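Side-chain contacts in NAD-dependent epimerase/dehydratase domain-containing protein (Ruegeria pomeroyi DSS-3, PDB 3IUS), which is of unknown function but, as a member of the NAD-dependent epimerase/dehydratase family, probably binds a nicotinamide adenine dinucleotide cofactor through its Rossmann fold: residues A113-D116 with E117-L121; W130-M133 with A134-W138; R256-R259 with I260-L264. One frame throughout, in Å; residues are numbered along the deposited sequence.

Interaction 1 (A113-D116 with E117-L121); sequences AWVD and ETTPL
Asp116 turns its carboxylate over the chain that follows it, and one oxygen does nearly all the work. Its chi1 of 61° places CG between the backbone N and the carbonyl carbon, which carries OD1 to Thr118. There it receives two donors. The hydroxyl OG1 of Thr118 gives its proton to the syn lone pair of OD1, at 2.6 Å, while the backbone N of Thr118 reaches OD1 on the anti side, 2.7 Å away and 30° out of the carboxylate plane. With both donors on OD1, the carboxylate is probably restrained about chi2. The second of these bonds closes an Asx turn, and it is superimposed on a type I beta turn from Asp116 to Thr119 in which Thr119 N donates to Asp116 O (3.0 Å). The turn ends strand 114-115, which pairs in parallel with strand 254-255, and starts the loop toward helix 126-140. Thr119 points back across the turn: its OG1 accepts from Asp116 N at 2.9 Å in a fairly straight bond (160°). The methyl CG2 of Thr119 packs against Val115 CG1 at 3.9 Å, the two side chains crossing at about a right angle, and His110 touches both residues. Glu117 starts out away from the turn but bends at chi2, bringing OE1 near Asp116 CB; Asn206 N and Arg259 hold its carboxylate, whereas its backbone N is buried without a partner.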
loop_
_atom_site.group_PDB
_atom_site.type_symbol
_atom_site.label_atom_id
_atom_site.label_comp_id
_atom_site.label_asym_id
_atom_site.label_seq_id
_atom_site.Cartn_x
_atom_site.Cartn_y
_atom_site.Cartn_z
ATOM N N ALA A 113 15.280 1.828 -14.703
ATOM C CA ALA A 113 15.140 0.492 -15.270
ATOM C C ALA A 113 13.973 -0.243 -14.622
ATOM O O ALA A 113 13.489 0.156 -13.557
ATOM C CB ALA A 113 16.428 -0.308 -15.092
ATOM N N TRP A 114 13.542 -1.329 -15.262
ATOM C CA TRP A 114 12.404 -2.108 -14.797
ATOM C C TRP A 114 12.836 -3.177 -13.808
ATOM O O TRP A 114 13.869 -3.825 -13.990
ATOM C CB TRP A 114 11.671 -2.754 -15.980
ATOM C CG TRP A 114 10.881 -1.781 -16.803
ATOM C CD1 TRP A 114 11.316 -1.079 -17.887
ATOM C CD2 TRP A 114 9.513 -1.411 -16.605
ATOM N NE1 TRP A 114 10.303 -0.283 -18.372
ATOM C CE2 TRP A 114 9.186 -0.468 -17.602
ATOM C CE3 TRP A 114 8.534 -1.778 -15.675
ATOM C CZ2 TRP A 114 7.922 0.094 -17.702
ATOM C CZ3 TRP A 114 7.281 -1.218 -15.776
ATOM C CH2 TRP A 114 6.986 -0.286 -16.778
ATOM N N VAL A 115 12.039 -3.343 -12.760
ATOM C CA VAL A 115 12.289 -4.335 -11.731
ATOM C C VAL A 115 11.057 -5.212 -11.583
ATOM O O VAL A 115 9.946 -4.802 -11.910
ATOM C CB VAL A 115 12.617 -3.661 -10.372
ATOM C CG1 VAL A 115 13.815 -2.726 -10.524
ATOM C CG2 VAL A 115 11.409 -2.881 -9.837
ATOM N N ASP A 116 11.252 -6.446 -11.134
ATOM C CA ASP A 116 10.122 -7.304 -10.836
ATOM C C ASP A 116 10.327 -7.955 -9.477
ATOM O O ASP A 116 11.246 -7.594 -8.741
ATOM C CB ASP A 116 9.863 -8.336 -11.949
ATOM C CG ASP A 116 11.036 -9.285 -12.177
ATOM O OD1 ASP A 116 11.755 -9.610 -11.214
ATOM O OD2 ASP A 116 11.223 -9.720 -13.337
ATOM N N GLU A 117 9.473 -8.910 -9.147
ATOM C CA GLU A 117 9.513 -9.531 -7.836
ATOM C C GLU A 117 10.780 -10.366 -7.612
ATOM O O GLU A 117 11.047 -10.778 -6.488
ATOM C CB GLU A 117 8.256 -10.373 -7.595
ATOM C CG GLU A 117 6.953 -9.570 -7.522
ATOM C CD GLU A 117 6.316 -9.317 -8.878
ATOM O OE1 GLU A 117 7.008 -9.440 -9.913
ATOM O OE2 GLU A 117 5.108 -8.991 -8.908
ATOM N N THR A 118 11.562 -10.595 -8.669
ATOM C CA THR A 118 12.815 -11.353 -8.537
ATOM C C THR A 118 14.039 -10.454 -8.410
ATOM O O THR A 118 15.153 -10.925 -8.200
ATOM C CB THR A 118 13.048 -12.316 -9.727
ATOM O OG1 THR A 118 13.380 -11.565 -10.906
ATOM C CG2 THR A 118 11.816 -13.165 -9.984
ATOM N N THR A 119 13.835 -9.152 -8.557
ATOM C CA THR A 119 14.934 -8.209 -8.467
ATOM C C THR A 119 15.501 -8.117 -7.049
ATOM O O THR A 119 14.749 -8.032 -6.083
ATOM C CB THR A 119 14.466 -6.828 -8.937
ATOM O OG1 THR A 119 14.011 -6.939 -10.290
ATOM C CG2 THR A 119 15.599 -5.815 -8.865
ATOM N N PRO A 120 16.839 -8.138 -6.922
ATOM C CA PRO A 120 17.480 -8.024 -5.604
ATOM C C PRO A 120 17.046 -6.768 -4.840
ATOM O O PRO A 120 16.771 -5.743 -5.457
ATOM C CB PRO A 120 18.971 -7.940 -5.951
ATOM C CG PRO A 120 19.090 -8.658 -7.259
ATOM C CD PRO A 120 17.821 -8.340 -8.002
ATOM N N LEU A 121 16.992 -6.848 -3.514
ATOM C CA LEU A 121 16.574 -5.700 -2.713
ATOM C C LEU A 121 17.763 -4.859 -2.257
ATOM O O LEU A 121 18.629 -5.333 -1.525
ATOM C CB LEU A 121 15.765 -6.166 -1.503
ATOM C CG LEU A 121 14.650 -7.160 -1.838
ATOM C CD1 LEU A 121 13.890 -7.565 -0.582
ATOM C CD2 LEU A 121 13.711 -6.584 -2.891
#

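Interaction 2 (W130-M133 with A134-W138); sequences WRVM and AEQQW
A chi1 of 168° sets Val132 CG1 opposite its backbone N, leaning toward the next turn of the helix, where Gln136 waits with CG anti to its carbonyl carbon (chi1 -71°) and the rest of its chain extended. The Gln136 amide thus runs past the valine methyl, with CD 3.5 Å from Val132 CG1. NE2 comes closer still to this methyl, too close for the position of the amide end to be taken without doubt. One residue further round, Met133, present as selenomethionine, bends at chi3 and swings its terminal CE into a tight contact with NE2 of Gln137. The Gln137 amide is anchored elsewhere: its OE1 accepts from Asp78 N and its NE2 donates to Gly76 O, so the methyl meets a group already fixed in rotation. Both are i to i+4 pairs of helix 126-140, the helix of a beta-alpha-beta crossover linking the parallel neighbours 97-103 and 146-155 of the Rossmann-type sheet, reached after the short strand 114-115. Regular backbone bonds underlie them, Gln136 N to Val132 O at 3.0 Å and Gln137 N to Met133 O at 2.9 Å. Glu135 N donates to Arg131 O at 2.9 Å, while Glu135 CG lies 3.4 Å from that oxygen. The acid itself is directed toward the sheet, where Arg150 and Ser102 satisfy its two oxygens. Ala134 presents its small CB to Trp130 O at 3.5 Å and packs on Tyr100.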
loop_
_atom_site.group_PDB
_atom_site.type_symbol
_atom_site.label_atom_id
_atom_site.label_comp_id
_atom_site.label_asym_id
_atom_site.label_seq_id
_atom_site.Cartn_x
_atom_site.Cartn_y
_atom_site.Cartn_z
ATOM N N TRP A 130 14.090 -0.915 6.713
ATOM C CA TRP A 130 13.166 -1.431 7.720
ATOM C C TRP A 130 12.094 -2.309 7.076
ATOM O O TRP A 130 11.670 -3.313 7.660
ATOM C CB TRP A 130 12.511 -0.301 8.518
ATOM C CG TRP A 130 13.483 0.596 9.221
ATOM C CD1 TRP A 130 14.794 0.333 9.499
ATOM C CD2 TRP A 130 13.215 1.899 9.752
ATOM N NE1 TRP A 130 15.358 1.395 10.161
ATOM C CE2 TRP A 130 14.411 2.369 10.328
ATOM C CE3 TRP A 130 12.079 2.714 9.793
ATOM C CZ2 TRP A 130 14.506 3.619 10.936
ATOM C CZ3 TRP A 130 12.175 3.958 10.398
ATOM C CH2 TRP A 130 13.380 4.396 10.963
ATOM N N ARG A 131 11.658 -1.929 5.875
ATOM C CA ARG A 131 10.705 -2.741 5.122
ATOM C C ARG A 131 11.311 -4.096 4.794
ATOM O O ARG A 131 10.664 -5.124 4.968
ATOM C CB ARG A 131 10.278 -2.047 3.830
ATOM C CG ARG A 131 9.268 -0.939 4.021
ATOM C CD ARG A 131 7.907 -1.487 4.430
ATOM N NE ARG A 131 6.962 -0.398 4.649
ATOM C CZ ARG A 131 5.713 -0.560 5.068
ATOM N NH1 ARG A 131 5.246 -1.776 5.316
ATOM N NH2 ARG A 131 4.929 0.495 5.241
ATOM N N VAL A 132 12.552 -4.097 4.308
ATOM C CA VAL A 132 13.216 -5.360 3.983
ATOM C C VAL A 132 13.333 -6.248 5.219
ATOM O O VAL A 132 13.082 -7.458 5.150
ATOM C CB VAL A 132 14.613 -5.135 3.377
ATOM C CG1 VAL A 132 15.383 -6.458 3.330
ATOM C CG2 VAL A 132 14.496 -4.507 1.989
HETATM N N MSE A 133 13.727 -5.646 6.336
HETATM C CA MSE A 133 13.782 -6.325 7.625
HETATM C C MSE A 133 12.454 -6.996 7.927
HETATM O O MSE A 133 12.397 -8.178 8.270
HETATM C CB MSE A 133 14.019 -5.316 8.746
HETATM C CG MSE A 133 15.444 -4.978 9.104
HETATM SE SE MSE A 133 15.385 -4.366 10.970
HETATM C CE MSE A 133 15.205 -6.103 11.821
ATOM N N ALA A 134 11.385 -6.209 7.838
ATOM C CA ALA A 134 10.047 -6.696 8.165
ATOM C C ALA A 134 9.662 -7.868 7.266
ATOM O O ALA A 134 9.185 -8.896 7.750
ATOM C CB ALA A 134 9.026 -5.570 8.060
ATOM N N GLU A 135 9.887 -7.725 5.961
ATOM C CA GLU A 135 9.568 -8.805 5.029
ATOM C C GLU A 135 10.289 -10.082 5.422
ATOM O O GLU A 135 9.702 -11.158 5.414
ATOM C CB GLU A 135 9.972 -8.452 3.601
ATOM C CG GLU A 135 9.103 -7.404 2.933
ATOM C CD GLU A 135 9.194 -7.478 1.415
ATOM O OE1 GLU A 135 9.574 -8.542 0.883
ATOM O OE2 GLU A 135 8.887 -6.479 0.741
ATOM N N GLN A 136 11.572 -9.950 5.748
ATOM C CA GLN A 136 12.402 -11.108 6.074
ATOM C C GLN A 136 11.922 -11.790 7.347
ATOM O O GLN A 136 11.930 -13.023 7.450
ATOM C CB GLN A 136 13.879 -10.696 6.182
ATOM C CG GLN A 136 14.507 -10.350 4.825
ATOM C CD GLN A 136 15.788 -9.534 4.925
ATOM O OE1 GLN A 136 16.217 -9.141 6.011
ATOM N NE2 GLN A 136 16.406 -9.276 3.779
ATOM N N GLN A 137 11.502 -10.986 8.316
ATOM C CA GLN A 137 10.977 -11.520 9.571
ATOM C C GLN A 137 9.709 -12.335 9.319
ATOM O O GLN A 137 9.564 -13.451 9.817
ATOM C CB GLN A 137 10.732 -10.388 10.576
ATOM C CG GLN A 137 12.017 -9.770 11.102
ATOM C CD GLN A 137 11.785 -8.487 11.892
ATOM O OE1 GLN A 137 10.724 -7.866 11.807
ATOM N NE2 GLN A 137 12.795 -8.077 12.651
ATOM N N TRP A 138 8.799 -11.783 8.527
ATOM C CA TRP A 138 7.585 -12.504 8.168
ATOM C C TRP A 138 7.895 -13.785 7.388
ATOM O O TRP A 138 7.345 -14.840 7.684
ATOM C CB TRP A 138 6.637 -11.594 7.386
ATOM C CG TRP A 138 5.892 -10.654 8.275
ATOM C CD1 TRP A 138 6.104 -9.310 8.419
ATOM C CD2 TRP A 138 4.811 -10.985 9.150
ATOM N NE1 TRP A 138 5.221 -8.786 9.331
ATOM C CE2 TRP A 138 4.416 -9.794 9.796
ATOM C CE3 TRP A 138 4.138 -12.172 9.452
ATOM C CZ2 TRP A 138 3.377 -9.759 10.725
ATOM C CZ3 TRP A 138 3.109 -12.136 10.375
ATOM C CH2 TRP A 138 2.738 -10.937 10.999
#

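Interaction 3 (R256-R259 with I260-L264); sequences RNDR and IKEEL
Among the polar contacts, Lys261 reaches back in extended form to Asn257, its NZ donating to OD1 at 2.9 Å. NZ meets the oxygen at a C=O...N angle of 115°, but tilted 33° from the carbonyl plane. A water spans the remaining distance to Asp258, giving a proton to OD1 and accepting from Lys261 NZ. Asp210 is the further partner, forming a salt bridge with Lys261 and accepting from Asn257 ND2, so the lysine end is held by an acid, an amide and a water. In the backbone, Glu262 N donates to Asp258 O at 2.8 Å. Charge is less well matched: the carboxylates of Asp258 and Glu262 run alongside, OD1 and OE2 only 4.4 Å apart, a repulsion probably eased by the nearby Lys261 and the water. In the one Arg259 conformer described, the Glu263 carboxylate lies alongside the arginine chain, its very close approach doubtful; the guanidinium pairs with Glu117. By van der Waals contact, Ile260 CG1, set between its backbone N and carbonyl carbon (chi1 57°), lies against Asn257 O, with CD1 more loosely by Asn257 CB. From the short helix 258-262 and the residues just after it, Ile260 and Leu264 pack on Tyr205 of strand 204-207 and on Val191 of helix 185-197.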
loop_
_atom_site.group_PDB
_atom_site.type_symbol
_atom_site.label_atom_id
_atom_site.label_comp_id
_atom_site.label_asym_id
_atom_site.label_seq_id
_atom_site.Cartn_x
_atom_site.Cartn_y
_atom_site.Cartn_z
ATOM N N ARG A 256 7.276 -3.800 -12.548
ATOM C CA ARG A 256 6.408 -4.711 -13.292
ATOM C C ARG A 256 5.275 -5.215 -12.399
ATOM O O ARG A 256 5.481 -5.484 -11.216
ATOM C CB ARG A 256 7.197 -5.925 -13.815
ATOM C CG ARG A 256 8.306 -5.630 -14.820
ATOM C CD ARG A 256 7.769 -5.144 -16.168
ATOM N NE ARG A 256 8.852 -4.983 -17.142
ATOM C CZ ARG A 256 8.767 -4.260 -18.258
ATOM N NH1 ARG A 256 7.644 -3.628 -18.557
ATOM N NH2 ARG A 256 9.806 -4.178 -19.081
ATOM N N ASN A 257 4.088 -5.349 -12.976
ATOM C CA ASN A 257 2.910 -5.822 -12.252
ATOM C C ASN A 257 2.295 -7.048 -12.924
ATOM O O ASN A 257 1.086 -7.260 -12.851
ATOM C CB ASN A 257 1.861 -4.704 -12.152
ATOM C CG ASN A 257 1.362 -4.248 -13.513
ATOM O OD1 ASN A 257 1.661 -4.870 -14.533
ATOM N ND2 ASN A 257 0.615 -3.138 -13.537
ATOM N N ASP A 258 3.134 -7.853 -13.570
ATOM C CA ASP A 258 2.669 -9.015 -14.333
ATOM C C ASP A 258 2.090 -10.117 -13.450
ATOM O O ASP A 258 1.085 -10.745 -13.800
ATOM C CB ASP A 258 3.816 -9.589 -15.184
ATOM C CG ASP A 258 4.471 -8.540 -16.070
ATOM O OD1 ASP A 258 3.742 -7.789 -16.742
ATOM O OD2 ASP A 258 5.713 -8.475 -16.099
ATOM N N ARG A 259 2.723 -10.338 -12.306
ATOM C CA ARG A 259 2.347 -11.423 -11.410
ATOM C C ARG A 259 0.885 -11.345 -10.953
ATOM O O ARG A 259 0.173 -12.347 -10.947
ATOM C CB ARG A 259 3.289 -11.447 -10.208
ATOM C CG ARG A 259 3.559 -12.838 -9.672
ATOM C CD ARG A 259 4.956 -12.946 -9.086
ATOM N NE ARG A 259 5.966 -12.411 -9.991
ATOM C CZ ARG A 259 7.230 -12.821 -10.035
ATOM N NH1 ARG A 259 8.075 -12.266 -10.894
ATOM N NH2 ARG A 259 7.646 -13.791 -9.232
ATOM N N ILE A 260 0.437 -10.152 -10.567
ATOM C CA ILE A 260 -0.936 -10.021 -10.084
ATOM C C ILE A 260 -1.929 -10.295 -11.211
ATOM O O ILE A 260 -3.039 -10.768 -10.970
ATOM C CB ILE A 260 -1.219 -8.636 -9.453
ATOM C CG1 ILE A 260 -0.920 -7.531 -10.459
ATOM C CG2 ILE A 260 -0.429 -8.465 -8.143
ATOM C CD1 ILE A 260 -1.279 -6.122 -9.977
ATOM N N LYS A 261 -1.522 -10.009 -12.444
ATOM C CA LYS A 261 -2.389 -10.217 -13.596
ATOM C C LYS A 261 -2.416 -11.698 -13.973
ATOM O O LYS A 261 -3.478 -12.304 -14.065
ATOM C CB LYS A 261 -1.912 -9.381 -14.783
ATOM C CG LYS A 261 -2.035 -7.869 -14.583
ATOM C CD LYS A 261 -1.346 -7.144 -15.720
ATOM C CE LYS A 261 -1.381 -5.619 -15.568
ATOM N NZ LYS A 261 -0.432 -5.012 -16.538
ATOM N N GLU A 262 -1.236 -12.271 -14.170
ATOM C CA GLU A 262 -1.108 -13.627 -14.697
ATOM C C GLU A 262 -1.387 -14.717 -13.676
ATOM O O GLU A 262 -1.904 -15.785 -14.021
ATOM C CB GLU A 262 0.289 -13.826 -15.294
ATOM C CG GLU A 262 0.542 -13.014 -16.552
ATOM C CD GLU A 262 1.994 -13.069 -16.993
ATOM O OE1 GLU A 262 2.582 -14.168 -16.976
ATOM O OE2 GLU A 262 2.550 -12.011 -17.345
ATOM N N GLU A 263 -1.034 -14.463 -12.421
ATOM C CA GLU A 263 -1.200 -15.473 -11.385
ATOM C C GLU A 263 -2.517 -15.303 -10.632
ATOM O O GLU A 263 -3.181 -16.285 -10.327
ATOM C CB GLU A 263 -0.011 -15.468 -10.417
ATOM C CG GLU A 263 1.325 -15.776 -11.084
ATOM C CD GLU A 263 2.462 -15.964 -10.090
ATOM O OE1 GLU A 263 2.210 -15.921 -8.867
ATOM O OE2 GLU A 263 3.617 -16.154 -10.535
ATOM N N LEU A 264 -2.898 -14.056 -10.351
ATOM C CA LEU A 264 -4.092 -13.790 -9.550
ATOM C C LEU A 264 -5.343 -13.497 -10.373
ATOM O O LEU A 264 -6.444 -13.465 -9.830
ATOM C CB LEU A 264 -3.852 -12.627 -8.577
ATOM C CG LEU A 264 -2.736 -12.774 -7.546
ATOM C CD1 LEU A 264 -2.761 -11.612 -6.561
ATOM C CD2 LEU A 264 -2.814 -14.117 -6.820
HETATM O O HOH W 1 1.608 -6.725 -17.602
#

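The three contacts follow one another along the chain without overlap. Interaction 1 leaves strand 114-115 and leads, through a loop, into helix 126-140 with interaction 2; their centres are 17 Å apart, and Leu121 touches Val132. Interaction 3 comes much later in sequence, yet its centre is 14 Å from that of interaction 1 and the two touch. A small two-stranded parallel sheet brings them together, with Val115 O close to Arg256 N in a probable hydrogen bond and Arg256 against Trp114 in a cation-pi contact. Interactions 2 and 3, with centres 22 Å apart, do not touch. Residues 113-121 thus touch helix 126-140 through Leu121 and the 256-259 region through Trp114, Val115, Glu117 and Thr118, joining distant parts of the sequence.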